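Local structure of phosphoserine phosphatase (4AP9) at residues R31-K35 against R36-E40; R64-E68 against G69-R73. The protein probably hydrolyses phosphoserine to serine and phosphate with magnesium as cofactor, the last step of serine biosynthesis, as a member of the haloacid dehalogenase superfamily. All coordinates share one frame; numbering follows the deposited sequence.

Contact 1 of 2, residues R31-K35 against R36-E40; sequences RITGK and REIEE. With 1PS (3-pyridinium-1-ylpropane-1-sulfonate), chain E.
A methyl group lies against the hydroxyl of Thr33 even as it closes the turn between two helices: CD1 of Ile38 lies 3.6 Å from Thr33 OG1, and the two side chains cross at about a right angle. A chi1 of 64° sets OG1 between the backbone N and the carbonyl carbon, a crowded position that lets it face the chain ahead and accept the amide of Lys35, with 3.0 Å from Lys35 N to Thr33 OG1. The bond is nearly straight at the hydrogen (162°) and makes an ST turn. Because the same hydroxyl also bonds to Met29 O one helical turn back, it is gripped from two directions and its rotation is largely fixed.

Ile38 is the apolar counterpart of this turn. Its CD1 also rests 3.9 Å from Lys35 CB, while its amide bonds to Lys35 O at 3.1 Å (Ile38 N to Lys35 O).

Gly34, with positive phi, breaks the first helix and faces the bound pyridinium propanesulfonate; Gly34 CA is 3.7 Å from sulfonate O3, where a CB would collide with that oxygen. Ile32 O lies 3.1 Å from C6 of the ligand, the carbon next to the positive pyridinium nitrogen, and the partial negative charge of this carbonyl oxygen probably offsets part of the ring's positive charge. The Arg31 guanidinium, its chain bent at chi3 and salt-bridged through NH2 to Glu28, meets the ring obliquely, NH1 being 3.3 Å from C5.

Helix 25-33 thus turns into helix 36-47 at this corner. Ile38 packs inward against Trp26 and Ala30 of the first helix and Leu62 of helix 52-62, whose last carbonyl also receives Lys35 NZ.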
ATOM      1  N   ARG A  31      17.869 -40.276 -17.640  1.00 15.22           N
ATOM      2  CA  ARG A  31      18.636 -41.522 -17.558  1.00 18.11           C
ATOM      3  C   ARG A  31      17.731 -42.727 -17.818  1.00 20.67           C
ATOM      4  O   ARG A  31      18.066 -43.622 -18.598  1.00 18.55           O
ATOM      5  CB  ARG A  31      19.331 -41.643 -16.194  1.00 19.06           C
ATOM      6  CG  ARG A  31      20.209 -42.896 -16.030  1.00 17.82           C
ATOM      7  CD  ARG A  31      20.707 -43.058 -14.606  1.00 19.32           C
ATOM      8  NE  ARG A  31      19.665 -43.484 -13.680  1.00 19.52           N
ATOM      9  CZ  ARG A  31      19.345 -44.757 -13.473  1.00 21.75           C
ATOM     10  NH1 ARG A  31      19.981 -45.704 -14.150  1.00 20.13           N
ATOM     11  NH2 ARG A  31      18.381 -45.087 -12.615  1.00 19.46           N
ATOM     12  N   ILE A  32      16.572 -42.728 -17.170  1.00 15.97           N
ATOM     13  CA  ILE A  32      15.625 -43.827 -17.267  1.00 17.14           C
ATOM     14  C   ILE A  32      15.016 -43.943 -18.664  1.00 21.69           C
ATOM     15  O   ILE A  32      14.929 -45.036 -19.217  1.00 21.11           O
ATOM     16  CB  ILE A  32      14.490 -43.676 -16.225  1.00 18.21           C
ATOM     17  CG1 ILE A  32      15.031 -43.903 -14.820  1.00 18.82           C
ATOM     18  CG2 ILE A  32      13.336 -44.643 -16.528  1.00 20.59           C
ATOM     19  CD1 ILE A  32      15.642 -45.273 -14.606  1.00 22.70           C
ATOM     20  N   THR A  33      14.606 -42.815 -19.242  1.00 16.29           N
ATOM     21  CA  THR A  33      13.961 -42.824 -20.553  1.00 18.44           C
ATOM     22  C   THR A  33      14.977 -42.859 -21.695  1.00 20.77           C
ATOM     23  O   THR A  33      14.649 -43.239 -22.824  1.00 19.63           O
ATOM     24  CB  THR A  33      13.107 -41.571 -20.782  1.00 17.26           C
ATOM     25  OG1 THR A  33      13.960 -40.421 -20.789  1.00 18.60           O
ATOM     26  CG2 THR A  33      12.042 -41.421 -19.699  1.00 16.86           C
ATOM     27  N   GLY A  34      16.200 -42.436 -21.404  1.00 17.75           N
ATOM     28  CA  GLY A  34      17.216 -42.302 -22.431  1.00 18.87           C
ATOM     29  C   GLY A  34      17.004 -41.082 -23.313  1.00 20.84           C
ATOM     30  O   GLY A  34      17.726 -40.878 -24.295  1.00 23.06           O
ATOM     31  N   LYS A  35      16.002 -40.271 -22.985  1.00 17.46           N
ATOM     32  CA  LYS A  35      15.748 -39.058 -23.750  1.00 17.51           C
ATOM     33  C   LYS A  35      16.673 -37.942 -23.290  1.00 21.69           C
ATOM     34  O   LYS A  35      16.386 -37.248 -22.309  1.00 18.05           O
ATOM     35  CB  LYS A  35      14.283 -38.626 -23.618  1.00 18.77           C
ATOM     36  CG  LYS A  35      13.302 -39.645 -24.195  1.00 21.63           C
ATOM     37  CD  LYS A  35      11.879 -39.361 -23.759  1.00 21.74           C
ATOM     38  CE  LYS A  35      10.894 -40.306 -24.432  1.00 25.67           C
ATOM     39  NZ  LYS A  35       9.499 -39.793 -24.290  1.00 30.51           N
ATOM     40  N   ARG A  36      17.786 -37.773 -24.002  1.00 20.04           N
ATOM     41  CA  ARG A  36      18.742 -36.713 -23.681  1.00 18.84           C
ATOM     42  C   ARG A  36      18.123 -35.314 -23.702  1.00 18.45           C
ATOM     43  O   ARG A  36      18.538 -34.435 -22.941  1.00 18.42           O
ATOM     44  CB  ARG A  36      19.941 -36.775 -24.632  1.00 26.41           C
ATOM     45  CG  ARG A  36      20.648 -38.126 -24.639  1.00 28.54           C
ATOM     46  CD  ARG A  36      21.883 -38.103 -25.531  1.00 35.30           C
ATOM     47  NE  ARG A  36      22.909 -37.220 -24.984  1.00 41.12           N
ATOM     48  CZ  ARG A  36      23.970 -37.633 -24.293  1.00 42.74           C
ATOM     49  NH1 ARG A  36      24.162 -38.927 -24.076  1.00 46.83           N
ATOM     50  NH2 ARG A  36      24.843 -36.749 -23.825  1.00 41.72           N
ATOM     51  N   GLU A  37      17.141 -35.114 -24.576  1.00 18.17           N
ATOM     52  CA  GLU A  37      16.430 -33.846 -24.694  1.00 19.59           C
ATOM     53  C   GLU A  37      15.919 -33.345 -23.333  1.00 16.94           C
ATOM     54  O   GLU A  37      15.872 -32.138 -23.092  1.00 16.24           O
ATOM     55  CB  GLU A  37      15.274 -33.972 -25.696  1.00 19.68           C
ATOM     56  CG  GLU A  37      14.592 -32.645 -26.064  1.00 20.23           C
ATOM     57  CD  GLU A  37      13.371 -32.838 -26.964  1.00 20.71           C
ATOM     58  OE1 GLU A  37      13.125 -33.976 -27.408  1.00 23.33           O
ATOM     59  OE2 GLU A  37      12.655 -31.849 -27.217  1.00 22.22           O
ATOM     60  N   ILE A  38      15.555 -34.265 -22.442  1.00 15.03           N
ATOM     61  CA  ILE A  38      15.042 -33.854 -21.132  1.00 14.84           C
ATOM     62  C   ILE A  38      16.096 -33.097 -20.336  1.00 15.77           C
ATOM     63  O   ILE A  38      15.812 -32.053 -19.749  1.00 16.10           O
ATOM     64  CB  ILE A  38      14.536 -35.049 -20.303  1.00 16.29           C
ATOM     65  CG1 ILE A  38      13.310 -35.670 -20.983  1.00 15.13           C
ATOM     66  CG2 ILE A  38      14.182 -34.595 -18.873  1.00 14.58           C
ATOM     67  CD1 ILE A  38      12.871 -37.007 -20.372  1.00 16.44           C
ATOM     68  N   GLU A  39      17.314 -33.625 -20.325  1.00 13.84           N
ATOM     69  CA  GLU A  39      18.385 -33.013 -19.557  1.00 16.11           C
ATOM     70  C   GLU A  39      18.868 -31.735 -20.244  1.00 16.37           C
ATOM     71  O   GLU A  39      19.258 -30.762 -19.584  1.00 16.27           O
ATOM     72  CB  GLU A  39      19.534 -34.016 -19.363  1.00 17.36           C
ATOM     73  CG  GLU A  39      20.479 -33.638 -18.262  1.00 19.38           C
ATOM     74  CD  GLU A  39      21.184 -34.827 -17.636  1.00 20.22           C
ATOM     75  OE1 GLU A  39      21.166 -35.939 -18.207  1.00 23.13           O
ATOM     76  OE2 GLU A  39      21.760 -34.640 -16.560  1.00 20.06           O
ATOM     77  N   GLU A  40      18.835 -31.734 -21.570  1.00 16.09           N
ATOM     78  CA  GLU A  40      19.219 -30.552 -22.323  1.00 17.30           C
ATOM     79  C   GLU A  40      18.263 -29.403 -22.022  1.00 16.82           C
ATOM     80  O   GLU A  40      18.685 -28.274 -21.815  1.00 15.11           O
ATOM     81  CB  GLU A  40      19.222 -30.843 -23.816  1.00 16.89           C
ATOM     82  CG  GLU A  40      19.659 -29.662 -24.651  1.00 14.61           C
ATOM     83  CD  GLU A  40      19.814 -30.016 -26.116  1.00 19.72           C
ATOM     84  OE1 GLU A  40      18.790 -30.082 -26.830  1.00 20.98           O
ATOM     85  OE2 GLU A  40      20.961 -30.243 -26.548  1.00 22.19           O
TER
HETATM   86  N1  1PS E 201      17.623 -47.213 -19.258  1.00 35.26           N
HETATM   87  C1  1PS E 201      18.913 -46.969 -19.504  1.00 36.64           C
HETATM   88  C2  1PS E 201      19.820 -46.835 -18.461  1.00 35.19           C
HETATM   89  C3  1PS E 201      17.149 -47.336 -18.007  1.00 31.99           C
HETATM   90  C4  1PS E 201      18.001 -47.213 -16.912  1.00 30.47           C
HETATM   91  C5  1PS E 201      19.363 -46.957 -17.134  1.00 32.74           C
HETATM   92  C6  1PS E 201      16.732 -47.339 -20.369  1.00 37.38           C
HETATM   93  C7  1PS E 201      17.072 -46.289 -21.388  1.00 33.83           C
HETATM   94  C8  1PS E 201      16.175 -46.439 -22.577  1.00 35.38           C
HETATM   95  S1  1PS E 201      17.132 -46.561 -24.064  1.00 56.76           S
HETATM   96  O1  1PS E 201      16.161 -46.518 -25.169  1.00 53.20           O
HETATM   97  O2  1PS E 201      17.849 -47.827 -24.088  1.00 55.57           O
HETATM   98  O3  1PS E 201      18.062 -45.453 -24.182  1.00 40.94           O

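Contact 2 of 2, residues R64-E68 against G69-R73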
ATOM      1  N   ARG A  64       5.150 -37.678 -20.605  1.00 17.42           N
ATOM      2  CA  ARG A  64       3.740 -38.050 -20.670  1.00 19.61           C
ATOM      3  C   ARG A  64       3.657 -39.559 -20.874  1.00 19.56           C
ATOM      4  O   ARG A  64       4.389 -40.115 -21.697  1.00 16.64           O
ATOM      5  CB  ARG A  64       3.037 -37.317 -21.808  1.00 21.83           C
ATOM      6  CG  ARG A  64       1.524 -37.322 -21.700  1.00 28.01           C
ATOM      7  CD  ARG A  64       0.902 -36.763 -22.956  1.00 35.50           C
ATOM      8  NE  ARG A  64       1.272 -37.563 -24.120  1.00 42.41           N
ATOM      9  CZ  ARG A  64       1.340 -37.097 -25.363  1.00 48.46           C
ATOM     10  NH1 ARG A  64       1.068 -35.822 -25.615  1.00 44.52           N
ATOM     11  NH2 ARG A  64       1.690 -37.910 -26.353  1.00 51.67           N
ATOM     12  N   GLY A  65       2.791 -40.217 -20.104  1.00 17.46           N
ATOM     13  CA  GLY A  65       2.560 -41.640 -20.260  1.00 21.23           C
ATOM     14  C   GLY A  65       3.393 -42.546 -19.371  1.00 20.58           C
ATOM     15  O   GLY A  65       3.084 -43.733 -19.234  1.00 19.65           O
ATOM     16  N   ILE A  66       4.446 -42.008 -18.763  1.00 18.22           N
ATOM     17  CA  ILE A  66       5.323 -42.846 -17.967  1.00 18.90           C
ATOM     18  C   ILE A  66       4.536 -43.431 -16.788  1.00 20.07           C
ATOM     19  O   ILE A  66       3.685 -42.763 -16.203  1.00 17.46           O
ATOM     20  CB  ILE A  66       6.590 -42.071 -17.515  1.00 21.41           C
ATOM     21  CG1 ILE A  66       7.710 -43.041 -17.144  1.00 23.39           C
ATOM     22  CG2 ILE A  66       6.285 -41.120 -16.369  1.00 19.89           C
ATOM     23  CD1 ILE A  66       9.084 -42.471 -17.389  1.00 26.70           C
ATOM     24  N   ASP A  67       4.781 -44.695 -16.467  1.00 17.45           N
ATOM     25  CA  ASP A  67       3.998 -45.356 -15.434  1.00 18.76           C
ATOM     26  C   ASP A  67       4.215 -44.733 -14.058  1.00 17.68           C
ATOM     27  O   ASP A  67       5.322 -44.323 -13.731  1.00 16.46           O
ATOM     28  CB  ASP A  67       4.327 -46.847 -15.376  1.00 19.18           C
ATOM     29  CG  ASP A  67       3.365 -47.607 -14.500  1.00 18.71           C
ATOM     30  OD1 ASP A  67       2.229 -47.844 -14.963  1.00 21.59           O
ATOM     31  OD2 ASP A  67       3.730 -47.939 -13.350  1.00 19.07           O
ATOM     32  N   GLU A  68       3.162 -44.680 -13.247  1.00 16.68           N
ATOM     33  CA  GLU A  68       3.290 -44.197 -11.874  1.00 16.07           C
ATOM     34  C   GLU A  68       4.368 -44.956 -11.074  1.00 17.97           C
ATOM     35  O   GLU A  68       5.071 -44.374 -10.248  1.00 17.28           O
ATOM     36  CB  GLU A  68       1.941 -44.279 -11.157  1.00 15.38           C
ATOM     37  CG  GLU A  68       1.906 -43.555  -9.828  1.00 17.49           C
ATOM     38  CD  GLU A  68       0.488 -43.390  -9.314  1.00 25.75           C
ATOM     39  OE1 GLU A  68      -0.429 -43.993  -9.917  1.00 25.08           O
ATOM     40  OE2 GLU A  68       0.290 -42.656  -8.319  1.00 23.68           O
ATOM     41  N   GLY A  69       4.504 -46.256 -11.312  1.00 17.26           N
ATOM     42  CA  GLY A  69       5.505 -47.031 -10.597  1.00 16.58           C
ATOM     43  C   GLY A  69       6.928 -46.586 -10.907  1.00 19.06           C
ATOM     44  O   GLY A  69       7.772 -46.499 -10.005  1.00 19.15           O
ATOM     45  N   THR A  70       7.190 -46.303 -12.180  1.00 17.36           N
ATOM     46  CA  THR A  70       8.500 -45.833 -12.621  1.00 18.92           C
ATOM     47  C   THR A  70       8.787 -44.490 -11.977  1.00 18.96           C
ATOM     48  O   THR A  70       9.903 -44.216 -11.527  1.00 18.85           O
ATOM     49  CB  THR A  70       8.544 -45.656 -14.154  1.00 19.56           C
ATOM     50  OG1 THR A  70       8.222 -46.895 -14.793  1.00 24.92           O
ATOM     51  CG2 THR A  70       9.917 -45.182 -14.617  1.00 22.47           C
ATOM     52  N   PHE A  71       7.752 -43.657 -11.946  1.00 19.05           N
ATOM     53  CA  PHE A  71       7.810 -42.321 -11.378  1.00 17.87           C
ATOM     54  C   PHE A  71       8.142 -42.411  -9.892  1.00 18.39           C
ATOM     55  O   PHE A  71       9.080 -41.774  -9.414  1.00 17.09           O
ATOM     56  CB  PHE A  71       6.438 -41.654 -11.570  1.00 19.04           C
ATOM     57  CG  PHE A  71       6.431 -40.159 -11.381  1.00 20.79           C
ATOM     58  CD1 PHE A  71       6.179 -39.605 -10.142  1.00 23.49           C
ATOM     59  CD2 PHE A  71       6.615 -39.315 -12.464  1.00 23.47           C
ATOM     60  CE1 PHE A  71       6.155 -38.233  -9.972  1.00 19.32           C
ATOM     61  CE2 PHE A  71       6.583 -37.939 -12.300  1.00 21.21           C
ATOM     62  CZ  PHE A  71       6.360 -37.408 -11.042  1.00 17.65           C
ATOM     63  N   LEU A  72       7.373 -43.218  -9.168  1.00 16.93           N
ATOM     64  CA  LEU A  72       7.548 -43.374  -7.725  1.00 18.10           C
ATOM     65  C   LEU A  72       8.827 -44.114  -7.308  1.00 18.67           C
ATOM     66  O   LEU A  72       9.338 -43.903  -6.214  1.00 21.05           O
ATOM     67  CB  LEU A  72       6.311 -44.023  -7.104  1.00 19.41           C
ATOM     68  CG  LEU A  72       5.072 -43.132  -7.180  1.00 18.46           C
ATOM     69  CD1 LEU A  72       3.840 -43.870  -6.671  1.00 21.88           C
ATOM     70  CD2 LEU A  72       5.303 -41.844  -6.391  1.00 23.70           C
ATOM     71  N   ARG A  73       9.345 -44.971  -8.181  1.00 17.81           N
ATOM     72  CA  ARG A  73      10.618 -45.645  -7.934  1.00 18.54           C
ATOM     73  C   ARG A  73      11.734 -44.667  -7.558  1.00 18.99           C
ATOM     74  O   ARG A  73      12.641 -45.014  -6.816  1.00 20.60           O
ATOM     75  CB  ARG A  73      11.043 -46.400  -9.184  1.00 19.58           C
ATOM     76  CG  ARG A  73      11.685 -47.744  -8.936  1.00 30.20           C
ATOM     77  CD  ARG A  73      10.993 -48.802  -9.838  1.00 30.63           C
ATOM     78  NE  ARG A  73      11.925 -49.824 -10.315  1.00 34.91           N
ATOM     79  CZ  ARG A  73      12.022 -50.233 -11.580  1.00 27.00           C
ATOM     80  NH1 ARG A  73      11.227 -49.742 -12.507  1.00 11.80           N
ATOM     81  NH2 ARG A  73      12.924 -51.158 -11.908  1.00 32.42           N
TER
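With chi1 at -170°, CG of Asp67 swings opposite the backbone nitrogen and carries OD2 forward over the start of helix 68-73, where it accepts the amide of Gly69 (2.8 Å from Gly69 N to Asp67 OD2). The donor comes from above the carboxylate plane, 45° out of it. In Ile66, chi1 of -159° spreads the two branches: CG1 and CD1 meet Thr70, and CG2 is left to face the aromatic side.

Around the cap, the side chains divide the work. Ile66 CD1 meets Thr70 CG2 at 4.0 Å, methyl against methyl, the two side chains crossing at about a right angle. Its other branch, CG2, touches the edge of the Phe71 ring, near the ring plane, 4.3 Å from CD2. That ring goes on into an aromatic cluster with Phe25, Phe105, Phe126 and Phe131. Farther round the helix, Glu68 and Leu72 lie side by side, pointing the same way, with Glu68 CG 3.7 Å from Leu72 CD1.

Backbone bonds begin the helix proper. Phe71 N donates to Asp67 O over 3.1 Å, and Leu72 N to Glu68 O over 2.8 Å. The second carboxylate oxygen of Asp67, OD1, forms a salt bridge with Lys130, linking the cap to strand 130-135. Replacing Asp67 by an alanine would probably leave the Gly69 amide without its capping acceptor and Lys130 without this carboxylate.

The arrangement is a classic aspartate N-cap accompanied by a hydrophobic staple, in which Ile66, the residue before the cap, packs on Phe71 in the first turn of the helix.

Overall arrangement
Contacts 1 and 2 follow one another along the chain and their centres are 15 Å apart, yet they meet through methyl groups: Thr33 CG2 lies 3.9 Å from Ile66 CD1, and Ile32 CG2 is 4.0 Å from Thr70 CG2. The helix-to-helix turn at 31-40 is therefore packed against the capped helix start at 64-73. The pyridinium propanesulfonate of contact 1 lies near contact 2 without touching it, about 8 Å from the side chain of Thr70. This is a separate pocket from the one formed by Gly45, Leu46, Trp52, Phe138, Asp140, Lys141 and residues Gly159 to Asp162, which holds another copy of the same compound.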